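Local coordinates for protein homoprotocatechuate 2,3-dioxygenase (Brevibacterium fuscum, PDB 4Z6M) that probably cleaves the aromatic ring of homoprotocatechuate with molecular oxygen at an iron(II) site, as an extradiol dioxygenase of the glyoxalase/bleomycin resistance superfamily, at residues A19-V24 with H62-T67; K75-R80 with D154-V159; K110-A115 with P125-F130. The protein carries 1 engineered substitution. All blocks are in the same frame, centred on the assembly; numbering follows the deposited sequence.

Contact 1 of 3, residues A19-V24 with H62-T67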
ATOM      1  N   ALA A  19     -17.602  21.703  -2.949  1.00  8.23           N
ATOM      2  CA  ALA A  19     -17.657  21.294  -4.365  1.00  8.39           C
ATOM      3  C   ALA A  19     -16.523  21.811  -5.232  1.00  8.22           C
ATOM      4  O   ALA A  19     -15.985  21.063  -6.041  1.00  8.51           O
ATOM      5  CB  ALA A  19     -18.977  21.680  -4.990  1.00  9.55           C
ATOM      6  N   TYR A  20     -16.182  23.098  -5.122  1.00  8.01           N
ATOM      7  CA  TYR A  20     -15.017  23.601  -5.855  1.00  7.92           C
ATOM      8  C   TYR A  20     -14.538  24.885  -5.228  1.00  7.54           C
ATOM      9  O   TYR A  20     -15.291  25.543  -4.510  1.00  8.53           O
ATOM     10  CB  TYR A  20     -15.308  23.801  -7.372  1.00  8.23           C
ATOM     11  CG  TYR A  20     -16.110  25.047  -7.738  1.00  8.26           C
ATOM     12  CD1 TYR A  20     -17.491  25.005  -7.825  1.00  9.18           C
ATOM     13  CD2 TYR A  20     -15.472  26.246  -8.033  1.00  8.40           C
ATOM     14  CE1 TYR A  20     -18.232  26.134  -8.176  1.00  8.89           C
ATOM     15  CE2 TYR A  20     -16.207  27.372  -8.376  1.00  9.25           C
ATOM     16  CZ  TYR A  20     -17.578  27.323  -8.429  1.00  8.84           C
ATOM     17  OH  TYR A  20     -18.265  28.477  -8.768  1.00 10.95           O
ATOM     18  N   ALA A  21     -13.280  25.223  -5.508  1.00  8.03           N
ATOM     19  CA  ALA A  21     -12.768  26.562  -5.232  1.00  8.82           C
ATOM     20  C   ALA A  21     -12.363  27.228  -6.539  1.00  8.95           C
ATOM     21  O   ALA A  21     -11.864  26.578  -7.443  1.00  9.63           O
ATOM     22  CB  ALA A  21     -11.592  26.540  -4.278  1.00 11.00           C
ATOM     23  N   GLU A  22     -12.539  28.549  -6.586  1.00  8.87           N
ATOM     24  CA  GLU A  22     -11.975  29.386  -7.647  1.00  8.90           C
ATOM     25  C   GLU A  22     -10.826  30.189  -7.038  1.00  9.24           C
ATOM     26  O   GLU A  22     -11.046  30.988  -6.111  1.00  9.69           O
ATOM     27  CB  GLU A  22     -13.044  30.327  -8.232  1.00 10.67           C
ATOM     28  CG  GLU A  22     -12.493  31.135  -9.394  1.00 10.38           C
ATOM     29  CD  GLU A  22     -13.479  32.087 -10.043  1.00 10.84           C
ATOM     30  OE1 GLU A  22     -14.616  32.265  -9.535  1.00 12.27           O
ATOM     31  OE2 GLU A  22     -13.111  32.630 -11.121  1.00 12.89           O
ATOM     32  N   LEU A  23      -9.612  29.912  -7.510  1.00  8.53           N
ATOM     33  CA  LEU A  23      -8.399  30.597  -7.110  1.00  9.21           C
ATOM     34  C   LEU A  23      -7.944  31.527  -8.213  1.00  8.50           C
ATOM     35  O   LEU A  23      -7.831  31.110  -9.363  1.00 10.03           O
ATOM     36  CB  LEU A  23      -7.283  29.596  -6.799  1.00 10.11           C
ATOM     37  CG  LEU A  23      -7.544  28.591  -5.672  1.00 11.33           C
ATOM     38  CD1 LEU A  23      -6.356  27.646  -5.569  1.00 11.83           C
ATOM     39  CD2 LEU A  23      -7.794  29.266  -4.337  1.00 14.02           C
ATOM     40  N   VAL A  24      -7.605  32.763  -7.840  1.00  9.22           N
ATOM     41  CA  VAL A  24      -6.915  33.660  -8.751  1.00  9.46           C
ATOM     42  C   VAL A  24      -5.436  33.361  -8.672  1.00  9.45           C
ATOM     43  O   VAL A  24      -4.860  33.228  -7.582  1.00 10.63           O
ATOM     44  CB  VAL A  24      -7.211  35.144  -8.451  1.00  9.72           C
ATOM     45  CG1 VAL A  24      -6.447  36.037  -9.411  1.00 11.00           C
ATOM     46  CG2 VAL A  24      -8.711  35.404  -8.561  1.00 12.42           C
ATOM     47  N   HIS A  62     -16.240  20.581 -12.310  1.00  7.98           N
ATOM     48  CA  HIS A  62     -14.903  20.858 -11.821  1.00  7.69           C
ATOM     49  C   HIS A  62     -14.882  20.898 -10.292  1.00  7.01           C
ATOM     50  O   HIS A  62     -15.912  21.074  -9.645  1.00  7.80           O
ATOM     51  CB  HIS A  62     -14.393  22.178 -12.364  1.00  8.41           C
ATOM     52  CG  HIS A  62     -15.305  23.321 -12.064  1.00  7.65           C
ATOM     53  ND1 HIS A  62     -16.198  23.818 -12.984  1.00  8.79           N
ATOM     54  CD2 HIS A  62     -15.484  24.046 -10.937  1.00  9.64           C
ATOM     55  CE1 HIS A  62     -16.885  24.798 -12.438  1.00 10.05           C
ATOM     56  NE2 HIS A  62     -16.478  24.951 -11.191  1.00  9.98           N
ATOM     57  N   ASN A  63     -13.678  20.753  -9.765  1.00  6.99           N
ATOM     58  CA  ASN A  63     -13.374  20.958  -8.347  1.00  7.26           C
ATOM     59  C   ASN A  63     -12.478  22.173  -8.105  1.00  7.68           C
ATOM     60  O   ASN A  63     -12.298  22.586  -6.943  1.00  8.16           O
ATOM     61  CB  ASN A  63     -12.690  19.748  -7.745  1.00  7.67           C
ATOM     62  CG  ASN A  63     -13.538  18.494  -7.783  1.00  7.67           C
ATOM     63  OD1 ASN A  63     -13.100  17.463  -8.317  1.00  8.51           O
ATOM     64  ND2 ASN A  63     -14.735  18.560  -7.226  1.00  7.42           N
ATOM     65  N   LEU A  64     -11.874  22.710  -9.166  1.00  7.83           N
ATOM     66  CA  LEU A  64     -10.918  23.791  -9.013  1.00  7.98           C
ATOM     67  C   LEU A  64     -10.952  24.617 -10.290  1.00  7.86           C
ATOM     68  O   LEU A  64     -10.830  24.071 -11.382  1.00 10.06           O
ATOM     69  CB  LEU A  64      -9.518  23.254  -8.744  1.00  9.15           C
ATOM     70  CG  LEU A  64      -8.421  24.241  -8.415  1.00 11.00           C
ATOM     71  CD1 LEU A  64      -8.711  24.980  -7.110  1.00 12.52           C
ATOM     72  CD2 LEU A  64      -7.086  23.523  -8.307  1.00 11.09           C
ATOM     73  N   VAL A  65     -11.145  25.926 -10.147  1.00  8.56           N
ATOM     74  CA  VAL A  65     -11.034  26.867 -11.254  1.00  8.49           C
ATOM     75  C   VAL A  65      -9.843  27.759 -10.969  1.00  8.95           C
ATOM     76  O   VAL A  65      -9.785  28.418  -9.918  1.00 10.72           O
ATOM     77  CB  VAL A  65     -12.307  27.722 -11.425  1.00  9.59           C
ATOM     78  CG1 VAL A  65     -12.175  28.595 -12.673  1.00 10.90           C
ATOM     79  CG2 VAL A  65     -13.522  26.830 -11.535  1.00 10.04           C
ATOM     80  N   LEU A  66      -8.889  27.784 -11.891  1.00  8.79           N
ATOM     81  CA  LEU A  66      -7.760  28.706 -11.820  1.00  9.11           C
ATOM     82  C   LEU A  66      -8.078  29.862 -12.762  1.00  9.40           C
ATOM     83  O   LEU A  66      -8.286  29.653 -13.961  1.00 10.10           O
ATOM     84  CB  LEU A  66      -6.463  28.031 -12.254  1.00  9.50           C
ATOM     85  CG  LEU A  66      -6.135  26.704 -11.575  1.00  9.45           C
ATOM     86  CD1 LEU A  66      -4.869  26.115 -12.178  1.00 11.40           C
ATOM     87  CD2 LEU A  66      -6.042  26.870 -10.062  1.00 10.74           C
ATOM     88  N   THR A  67      -8.134  31.080 -12.218  1.00  9.97           N
ATOM     89  CA  THR A  67      -8.501  32.277 -12.982  1.00 10.69           C
ATOM     90  C   THR A  67      -7.321  33.228 -12.959  1.00 10.19           C
ATOM     91  O   THR A  67      -6.855  33.606 -11.901  1.00 11.10           O
ATOM     92  CB  THR A  67      -9.764  32.928 -12.400  1.00 11.08           C
ATOM     93  OG1 THR A  67     -10.874  32.044 -12.545  1.00 12.07           O
ATOM     94  CG2 THR A  67     -10.078  34.251 -13.074  1.00 12.66           C
TER
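His62 stands edge-on over one face of the Tyr20 ring in a T-shaped pair with planes at 80°, its NE2 lying 3.3 Å above the plane of the Tyr20 ring, over the centre. One face of the imidazole is covered in turn by Val65 CG2, which also approaches Tyr20 CD2 at 4.1 Å. The third flat group is the amide of Asn63: its ND2 gives Ala19 O a nearly straight bond of 3.0 Å, with the acceptor in the amide plane, while Asn63 OD1 also bonds Ser55 and ND2 also bonds Glu58.

Between these groups and Thr67, strands 15-25 and 64-68 run parallel. Their backbone bonds alternate in direction, from Val65 N to Ala21 O (2.9 Å), then from Leu23 N to Val65 O (2.8 Å), then from Thr67 N to Leu23 O. The sheet face bearing Ala21, Leu23, Leu64 and Leu66 is apolar: Leu23 CD1 meets Leu64 CD1 at 3.9 Å, and Tyr35 of helix 28-38 packs on both leucines.

On the opposite face Glu22 extends with CG anti to the backbone N (chi1 -176°), bringing OE2 to Thr67 OG1 at 2.7 Å. The hydroxyl donates to the anti lone pair of OE2, and Arg117 forms a salt bridge with OE1. Together the salt bridge and the donated hydroxyl would favour the ionised form of this buried carboxylate.

Contact 2 of 3, residues K75-R80 with D154-V159. With FE2 (Fe (II) ion), chain E.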
ATOM      1  N   LYS A  75     -11.112  33.526  -4.875  1.00  9.66           N
ATOM      2  CA  LYS A  75     -12.263  34.248  -5.426  1.00 10.74           C
ATOM      3  C   LYS A  75     -13.595  33.704  -4.930  1.00  9.66           C
ATOM      4  O   LYS A  75     -14.522  34.476  -4.666  1.00 11.38           O
ATOM      5  CB  LYS A  75     -12.206  34.259  -6.968  1.00 12.00           C
ATOM      6  CG  LYS A  75     -13.263  35.108  -7.631  1.00 13.85           C
ATOM      7  CD  LYS A  75     -12.911  35.459  -9.058  1.00 16.34           C
ATOM      8  CE  LYS A  75     -14.059  36.259  -9.669  1.00 21.43           C
ATOM      9  NZ  LYS A  75     -13.607  37.088 -10.809  1.00 28.30           N
ATOM     10  N   ALA A  76     -13.687  32.374  -4.758  1.00  8.96           N
ATOM     11  CA  ALA A  76     -14.919  31.777  -4.239  1.00  9.60           C
ATOM     12  C   ALA A  76     -14.649  30.379  -3.746  1.00  9.79           C
ATOM     13  O   ALA A  76     -13.897  29.622  -4.372  1.00 10.69           O
ATOM     14  CB  ALA A  76     -15.989  31.713  -5.303  1.00 11.82           C
ATOM     15  N   MET A  77     -15.271  30.055  -2.618  1.00  9.74           N
ATOM     16  CA  MET A  77     -15.346  28.679  -2.142  1.00  9.69           C
ATOM     17  C   MET A  77     -16.784  28.238  -2.234  1.00  9.11           C
ATOM     18  O   MET A  77     -17.673  28.885  -1.688  1.00 10.15           O
ATOM     19  CB  MET A  77     -14.760  28.553  -0.719  1.00 12.56           C
ATOM     20  CG  MET A  77     -15.192  29.584   0.265  1.00 13.30           C
ATOM     21  SD  MET A  77     -14.138  29.717   1.740  1.00 16.63           S
ATOM     22  CE  MET A  77     -13.783  28.130   2.064  1.00 13.03           C
ATOM     23  N   ALA A  78     -17.024  27.179  -3.021  1.00  8.13           N
ATOM     24  CA  ALA A  78     -18.363  26.813  -3.446  1.00  8.86           C
ATOM     25  C   ALA A  78     -18.804  25.528  -2.795  1.00  8.20           C
ATOM     26  O   ALA A  78     -18.048  24.535  -2.761  1.00  8.44           O
ATOM     27  CB  ALA A  78     -18.432  26.665  -4.963  1.00  9.33           C
ATOM     28  N   PHE A  79     -20.055  25.542  -2.333  1.00  9.04           N
ATOM     29  CA  PHE A  79     -20.729  24.380  -1.780  1.00  8.70           C
ATOM     30  C   PHE A  79     -21.927  24.051  -2.650  1.00  8.55           C
ATOM     31  O   PHE A  79     -22.665  24.945  -3.061  1.00  9.81           O
ATOM     32  CB  PHE A  79     -21.223  24.689  -0.371  1.00  9.45           C
ATOM     33  CG  PHE A  79     -20.124  25.055   0.579  1.00  9.23           C
ATOM     34  CD1 PHE A  79     -19.454  24.092   1.294  1.00  9.17           C
ATOM     35  CD2 PHE A  79     -19.738  26.378   0.749  1.00  9.94           C
ATOM     36  CE1 PHE A  79     -18.430  24.417   2.170  1.00 10.10           C
ATOM     37  CE2 PHE A  79     -18.708  26.726   1.632  1.00 11.34           C
ATOM     38  CZ  PHE A  79     -18.044  25.736   2.333  1.00 10.47           C
ATOM     39  N   ARG A  80     -22.091  22.766  -2.964  1.00  7.85           N
ATOM     40  CA  ARG A  80     -23.290  22.325  -3.660  1.00  7.82           C
ATOM     41  C   ARG A  80     -24.425  22.110  -2.672  1.00  7.98           C
ATOM     42  O   ARG A  80     -24.211  21.587  -1.575  1.00  9.03           O
ATOM     43  CB  ARG A  80     -23.025  21.078  -4.484  1.00  8.05           C
ATOM     44  CG  ARG A  80     -24.067  20.858  -5.561  1.00  9.11           C
ATOM     45  CD  ARG A  80     -23.786  19.686  -6.475  1.00  8.57           C
ATOM     46  NE  ARG A  80     -24.724  19.700  -7.571  1.00  9.45           N
ATOM     47  CZ  ARG A  80     -25.140  18.647  -8.259  1.00  9.13           C
ATOM     48  NH1 ARG A  80     -24.685  17.428  -8.018  1.00  9.52           N
ATOM     49  NH2 ARG A  80     -26.040  18.826  -9.202  1.00  9.68           N
ATOM     50  N   ASP A 154     -11.832  17.203  -0.881  1.00  6.91           N
ATOM     51  CA  ASP A 154     -12.292  16.881   0.473  1.00  7.64           C
ATOM     52  C   ASP A 154     -12.794  18.046   1.322  1.00  6.97           C
ATOM     53  O   ASP A 154     -13.867  17.922   1.941  1.00  7.85           O
ATOM     54  CB  ASP A 154     -11.250  16.123   1.264  1.00  8.56           C
ATOM     55  CG  ASP A 154     -11.853  15.533   2.536  1.00  9.33           C
ATOM     56  OD1 ASP A 154     -12.581  14.516   2.446  1.00 12.35           O
ATOM     57  OD2 ASP A 154     -11.665  16.134   3.611  1.00  8.17           O
ATOM     58  N   HIS A 155     -12.063  19.159   1.382  1.00  6.78           N
ATOM     59  CA  HIS A 155     -12.481  20.241   2.246  1.00  6.19           C
ATOM     60  C   HIS A 155     -11.736  21.535   1.962  1.00  6.34           C
ATOM     61  O   HIS A 155     -10.736  21.564   1.240  1.00  6.40           O
ATOM     62  CB  HIS A 155     -12.283  19.865   3.740  1.00  6.20           C
ATOM     63  CG  HIS A 155     -10.857  19.638   4.170  1.00  6.73           C
ATOM     64  ND1 HIS A 155     -10.273  18.390   4.182  1.00  6.38           N
ATOM     65  CD2 HIS A 155      -9.934  20.478   4.700  1.00  6.92           C
ATOM     66  CE1 HIS A 155      -9.050  18.484   4.680  1.00  6.06           C
ATOM     67  NE2 HIS A 155      -8.823  19.744   5.004  1.00  6.25           N
ATOM     68  N   PHE A 156     -12.238  22.605   2.573  1.00  6.87           N
ATOM     69  CA  PHE A 156     -11.555  23.873   2.691  1.00  7.90           C
ATOM     70  C   PHE A 156     -11.131  24.089   4.128  1.00  7.45           C
ATOM     71  O   PHE A 156     -11.675  23.479   5.051  1.00  8.19           O
ATOM     72  CB  PHE A 156     -12.496  25.032   2.310  1.00  8.07           C
ATOM     73  CG  PHE A 156     -13.241  24.831   1.005  1.00  7.63           C
ATOM     74  CD1 PHE A 156     -12.563  24.568  -0.188  1.00  9.60           C
ATOM     75  CD2 PHE A 156     -14.626  24.921   0.976  1.00  8.65           C
ATOM     76  CE1 PHE A 156     -13.260  24.436  -1.371  1.00 10.30           C
ATOM     77  CE2 PHE A 156     -15.320  24.781  -0.210  1.00  9.79           C
ATOM     78  CZ  PHE A 156     -14.635  24.531  -1.365  1.00 10.44           C
ATOM     79  N   ASN A 157     -10.197  25.015   4.331  1.00  6.65           N
ATOM     80  CA  ASN A 157      -9.838  25.441   5.679  1.00  6.81           C
ATOM     81  C   ASN A 157      -9.605  26.955   5.652  1.00  7.91           C
ATOM     82  O   ASN A 157      -8.850  27.441   4.816  1.00  8.46           O
ATOM     83  CB  ASN A 157      -8.603  24.679   6.171  1.00  7.26           C
ATOM     84  CG  ASN A 157      -8.277  24.962   7.625  1.00  8.25           C
ATOM     85  OD1 ASN A 157      -8.061  26.105   8.015  1.00  9.03           O
ATOM     86  ND2 ASN A 157      -8.244  23.901   8.442  1.00  8.81           N
ATOM     87  N   GLN A 158     -10.311  27.663   6.534  1.00  8.03           N
ATOM     88  CA  GLN A 158     -10.375  29.133   6.592  1.00  7.87           C
ATOM     89  C   GLN A 158      -9.657  29.652   7.827  1.00  7.99           C
ATOM     90  O   GLN A 158      -9.848  29.120   8.920  1.00  9.55           O
ATOM     91  CB  GLN A 158     -11.833  29.532   6.689  1.00  8.30           C
ATOM     92  CG  GLN A 158     -12.697  29.023   5.553  1.00  9.09           C
ATOM     93  CD  GLN A 158     -14.163  29.266   5.766  1.00  8.94           C
ATOM     94  OE1 GLN A 158     -14.998  28.398   5.566  1.00 10.38           O
ATOM     95  NE2 GLN A 158     -14.489  30.470   6.186  1.00 10.88           N
ATOM     96  N   VAL A 159      -8.871  30.708   7.675  1.00  9.10           N
ATOM     97  CA  VAL A 159      -8.298  31.395   8.822  1.00  9.11           C
ATOM     98  C   VAL A 159      -9.207  32.564   9.214  1.00  9.91           C
ATOM     99  O   VAL A 159      -9.537  33.418   8.386  1.00 10.33           O
ATOM    100  CB  VAL A 159      -6.880  31.933   8.534  1.00 10.11           C
ATOM    101  CG1 VAL A 159      -6.260  32.466   9.813  1.00 10.20           C
ATOM    102  CG2 VAL A 159      -5.964  30.905   7.887  1.00 10.85           C
TER
HETATM  103 FE   FE2 E 401      -7.117  20.303   6.305  1.00  7.97          FE
HETATM  104  O   HOH W   1      -8.562  21.122   7.684  1.00  7.24           O
HETATM  105  O   HOH W   2      -7.119  18.355   7.233  1.00  9.11           O
HETATM  106  O   HOH W   3      -5.601  20.750   7.850  1.00 10.35           O
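Met77 and Phe156 form the dense part of this contact, lying alongside one another and pointing opposite ways. Met77 CB sits over one face of the Phe156 ring, 4.0 Å from its centroid. The methionine chain then bends (chi3 -39°), carrying its methyl CE to 3.4 Å from Phe156 CB. The same methyl lies 3.7 Å from Gln158 OE1, an oxygen whose polar needs are met by Tyr126 and Thr202.

Phe156 also turns its edge to the face of Phe79, with planes at 86° and Phe79 CZ 3.8 Å from Phe156 CD2. Ala78 O lies at another part of that edge, in the ring plane. These side chains fill the gap between segments 75-80 and 154-159, which come from different sheets and have axes that pass 9.1 Å apart at 136°.

Beyond this apolar layer the side chains of His155 and Asn157 make no contact with 75-80 and instead serve a watery iron site. His155 NE2 binds the iron at 2.2 Å, and its ND1 donates to Asp154 OD2 at 2.7 Å, a bond in the ring plane that, together with the iron bond, would restrain the imidazole's rotation. Three waters occupy further positions on the metal, one of them held by Asn157 ND2 as a second-shell donor. With His214 and Glu267, His155 completes the facial triad of two histidines and one carboxylate characteristic of extradiol dioxygenases.

Contact 3 of 3, residues K110-A115 with P125-F130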
ATOM      1  N   LYS A 110     -17.840  28.729 -15.879  1.00 10.19           N
ATOM      2  CA  LYS A 110     -18.355  27.711 -16.793  1.00 10.95           C
ATOM      3  C   LYS A 110     -18.706  26.429 -16.031  1.00 10.66           C
ATOM      4  O   LYS A 110     -18.021  26.051 -15.066  1.00 11.19           O
ATOM      5  CB  LYS A 110     -17.323  27.415 -17.868  1.00 13.03           C
ATOM      6  CG  LYS A 110     -17.173  28.533 -18.865  1.00 17.35           C
ATOM      7  CD  LYS A 110     -16.167  28.173 -19.947  1.00 20.48           C
ATOM      8  CE  LYS A 110     -16.092  29.234 -21.039  1.00 22.18           C
ATOM      9  NZ  LYS A 110     -15.897  30.617 -20.505  1.00 22.73           N
ATOM     10  N   GLY A 111     -19.783  25.766 -16.453  1.00 10.00           N
ATOM     11  CA  GLY A 111     -20.145  24.467 -15.895  1.00 10.71           C
ATOM     12  C   GLY A 111     -20.922  24.534 -14.604  1.00 11.37           C
ATOM     13  O   GLY A 111     -21.244  23.493 -14.040  1.00 11.20           O
ATOM     14  N   ILE A 112     -21.224  25.757 -14.136  1.00 10.57           N
ATOM     15  CA  ILE A 112     -22.160  25.986 -13.054  1.00 10.52           C
ATOM     16  C   ILE A 112     -23.314  26.831 -13.560  1.00 11.38           C
ATOM     17  O   ILE A 112     -23.097  27.788 -14.308  1.00 12.95           O
ATOM     18  CB  ILE A 112     -21.481  26.701 -11.873  1.00 12.28           C
ATOM     19  CG1 ILE A 112     -20.215  25.955 -11.441  1.00 12.35           C
ATOM     20  CG2 ILE A 112     -22.474  26.860 -10.730  1.00 10.59           C
ATOM     21  CD1 ILE A 112     -20.482  24.671 -10.686  1.00 12.10           C
ATOM     22  N   GLY A 113     -24.520  26.431 -13.165  1.00 11.32           N
ATOM     23  CA  GLY A 113     -25.753  27.133 -13.476  1.00 12.12           C
ATOM     24  C   GLY A 113     -26.107  28.154 -12.402  1.00 11.37           C
ATOM     25  O   GLY A 113     -25.233  28.841 -11.887  1.00 12.31           O
ATOM     26  N   ASP A 114     -27.392  28.236 -12.063  1.00 11.44           N
ATOM     27  CA  ASP A 114     -27.901  29.237 -11.134  1.00 11.84           C
ATOM     28  C   ASP A 114     -27.078  29.188  -9.841  1.00 12.47           C
ATOM     29  O   ASP A 114     -26.946  28.139  -9.212  1.00 12.52           O
ATOM     30  CB  ASP A 114     -29.392  28.965 -10.908  1.00 13.66           C
ATOM     31  CG  ASP A 114     -30.021  29.882  -9.892  1.00 15.11           C
ATOM     32  OD1 ASP A 114     -29.691  31.080  -9.889  1.00 16.35           O
ATOM     33  OD2 ASP A 114     -30.868  29.387  -9.095  1.00 19.52           O
ATOM     34  N   ALA A 115     -26.492  30.325  -9.478  1.00 11.81           N
ATOM     35  CA  ALA A 115     -25.526  30.363  -8.382  1.00 10.87           C
ATOM     36  C   ALA A 115     -25.666  31.646  -7.586  1.00 11.08           C
ATOM     37  O   ALA A 115     -25.915  32.707  -8.152  1.00 12.19           O
ATOM     38  CB  ALA A 115     -24.105  30.227  -8.895  1.00 12.36           C
ATOM     39  N   PRO A 125     -15.866  34.673   0.545  1.00 11.18           N
ATOM     40  CA  PRO A 125     -16.705  34.600  -0.647  1.00 10.95           C
ATOM     41  C   PRO A 125     -17.207  33.168  -0.799  1.00 10.67           C
ATOM     42  O   PRO A 125     -16.521  32.318  -1.384  1.00 14.99           O
ATOM     43  CB  PRO A 125     -15.754  35.012  -1.768  1.00 11.72           C
ATOM     44  CG  PRO A 125     -14.411  34.601  -1.293  1.00 11.09           C
ATOM     45  CD  PRO A 125     -14.431  34.728   0.212  1.00 10.35           C
ATOM     46  N   TYR A 126     -18.395  32.912  -0.285  1.00 10.74           N
ATOM     47  CA  TYR A 126     -19.044  31.611  -0.439  1.00 11.18           C
ATOM     48  C   TYR A 126     -19.906  31.600  -1.694  1.00 11.31           C
ATOM     49  O   TYR A 126     -20.561  32.599  -2.000  1.00 12.52           O
ATOM     50  CB  TYR A 126     -19.922  31.301   0.768  1.00 10.46           C
ATOM     51  CG  TYR A 126     -19.264  30.685   1.993  1.00  9.90           C
ATOM     52  CD1 TYR A 126     -17.882  30.599   2.156  1.00 10.62           C
ATOM     53  CD2 TYR A 126     -20.064  30.119   2.966  1.00 11.43           C
ATOM     54  CE1 TYR A 126     -17.332  29.958   3.274  1.00 12.18           C
ATOM     55  CE2 TYR A 126     -19.524  29.491   4.082  1.00 12.40           C
ATOM     56  CZ  TYR A 126     -18.158  29.419   4.237  1.00 10.32           C
ATOM     57  OH  TYR A 126     -17.632  28.759   5.321  1.00 11.77           O
ATOM     58  N   GLU A 127     -19.935  30.458  -2.400  1.00  9.56           N
ATOM     59  CA  GLU A 127     -20.932  30.226  -3.443  1.00  9.91           C
ATOM     60  C   GLU A 127     -21.813  29.032  -3.068  1.00  9.02           C
ATOM     61  O   GLU A 127     -21.320  28.045  -2.534  1.00  9.72           O
ATOM     62  CB  GLU A 127     -20.288  29.956  -4.810  1.00 10.91           C
ATOM     63  CG  GLU A 127     -21.325  29.760  -5.922  1.00 10.29           C
ATOM     64  CD  GLU A 127     -20.710  29.536  -7.292  1.00 10.76           C
ATOM     65  OE1 GLU A 127     -20.318  30.544  -7.959  1.00 12.38           O
ATOM     66  OE2 GLU A 127     -20.608  28.353  -7.693  1.00 11.77           O
ATOM     67  N   PHE A 128     -23.097  29.137  -3.379  1.00  8.84           N
ATOM     68  CA  PHE A 128     -24.045  28.041  -3.298  1.00  9.72           C
ATOM     69  C   PHE A 128     -24.671  27.849  -4.664  1.00  9.31           C
ATOM     70  O   PHE A 128     -25.126  28.810  -5.306  1.00 11.20           O
ATOM     71  CB  PHE A 128     -25.119  28.357  -2.275  1.00 10.82           C
ATOM     72  CG  PHE A 128     -24.567  28.594  -0.906  1.00 10.77           C
ATOM     73  CD1 PHE A 128     -24.317  27.523  -0.064  1.00 12.06           C
ATOM     74  CD2 PHE A 128     -24.190  29.869  -0.503  1.00 11.80           C
ATOM     75  CE1 PHE A 128     -23.748  27.719   1.180  1.00 13.67           C
ATOM     76  CE2 PHE A 128     -23.626  30.075   0.744  1.00 13.29           C
ATOM     77  CZ  PHE A 128     -23.411  28.999   1.586  1.00 13.01           C
ATOM     78  N   PHE A 129     -24.697  26.600  -5.108  1.00  9.26           N
ATOM     79  CA  PHE A 129     -25.276  26.262  -6.419  1.00  9.36           C
ATOM     80  C   PHE A 129     -25.829  24.841  -6.341  1.00  8.99           C
ATOM     81  O   PHE A 129     -25.347  24.040  -5.522  1.00  8.91           O
ATOM     82  CB  PHE A 129     -24.229  26.363  -7.534  1.00  9.81           C
ATOM     83  CG  PHE A 129     -23.225  25.238  -7.508  1.00  9.16           C
ATOM     84  CD1 PHE A 129     -22.096  25.334  -6.722  1.00  9.40           C
ATOM     85  CD2 PHE A 129     -23.470  24.047  -8.197  1.00  9.82           C
ATOM     86  CE1 PHE A 129     -21.210  24.270  -6.634  1.00  9.52           C
ATOM     87  CE2 PHE A 129     -22.576  22.988  -8.118  1.00  9.90           C
ATOM     88  CZ  PHE A 129     -21.450  23.102  -7.343  1.00  9.49           C
ATOM     89  N   PHE A 130     -26.813  24.547  -7.192  1.00  9.39           N
ATOM     90  CA  PHE A 130     -27.224  23.169  -7.481  1.00  9.55           C
ATOM     91  C   PHE A 130     -26.822  22.749  -8.906  1.00 10.00           C
ATOM     92  O   PHE A 130     -26.144  21.725  -9.093  1.00 10.13           O
ATOM     93  CB  PHE A 130     -28.727  22.969  -7.295  1.00 10.84           C
ATOM     94  CG  PHE A 130     -29.189  21.639  -7.785  1.00 12.22           C
ATOM     95  CD1 PHE A 130     -28.994  20.512  -7.016  1.00 12.03           C
ATOM     96  CD2 PHE A 130     -29.713  21.506  -9.065  1.00 14.23           C
ATOM     97  CE1 PHE A 130     -29.364  19.274  -7.496  1.00 14.42           C
ATOM     98  CE2 PHE A 130     -30.101  20.280  -9.543  1.00 15.82           C
ATOM     99  CZ  PHE A 130     -29.918  19.161  -8.762  1.00 16.25           C
TER
HETATM  100  O   HOH W   4     -28.396  25.961  -9.087  1.00 11.26           O
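Ile112 packs across Phe129 where the loop before strand 115-119 meets strand 125-129, two neighbouring antiparallel strands of a beta-alpha-beta-beta-beta module of the glyoxalase fold. From CB the isoleucine forks. CG2, anti to the backbone N, touches Phe129 CB at 3.7 Å and lies 3.9 Å from Glu127 OE2. The other branch runs through CG1, anti to the carbonyl carbon (chi1 -53°), and ends with CD1 over the face of the Phe129 ring, 3.8 Å from its centroid and only 14° off the normal. Both methyls lie on the same side of the ring, CG2 near CB and CG and CD1 over the ring itself, with the isoleucine roughly perpendicular to the phenylalanine side chain.

Ala115 CB takes up a neighbouring place, 3.8 Å from Glu127 CD and 4.1 Å from Phe129 CB. The Glu127 carboxylate is buried, but its oxygens are engaged: Arg117 forms a salt bridge with OE1, and the Tyr20 hydroxyl hydrogen-bonds OE2. Toward the end of the strand a water bridges the backbones, donating to Asp114 O at 2.6 Å and accepting from Phe130 N at 2.8 Å.

Contact 1 closes before either of the others opens along the chain, and contact 3 lies nested within the loop closed by contact 2. All three reach the first mixed sheet, where strand 73-81 is flanked by 15-25 and 125-129; strand 152-160 of contact 2 belongs to the second sheet. The centres of contacts 1 and 2 are about 10 Å apart. Those of contacts 1 and 3 are about 11 Å apart, and those of contacts 2 and 3 about 13 Å. Ile112 of contact 3 packs on both Tyr20 and His62. Contacts 1 and 3 thus pack largely on one face of the first sheet, and contact 2 joins its other face to the second sheet, whose strand 152-160 supplies an iron ligand.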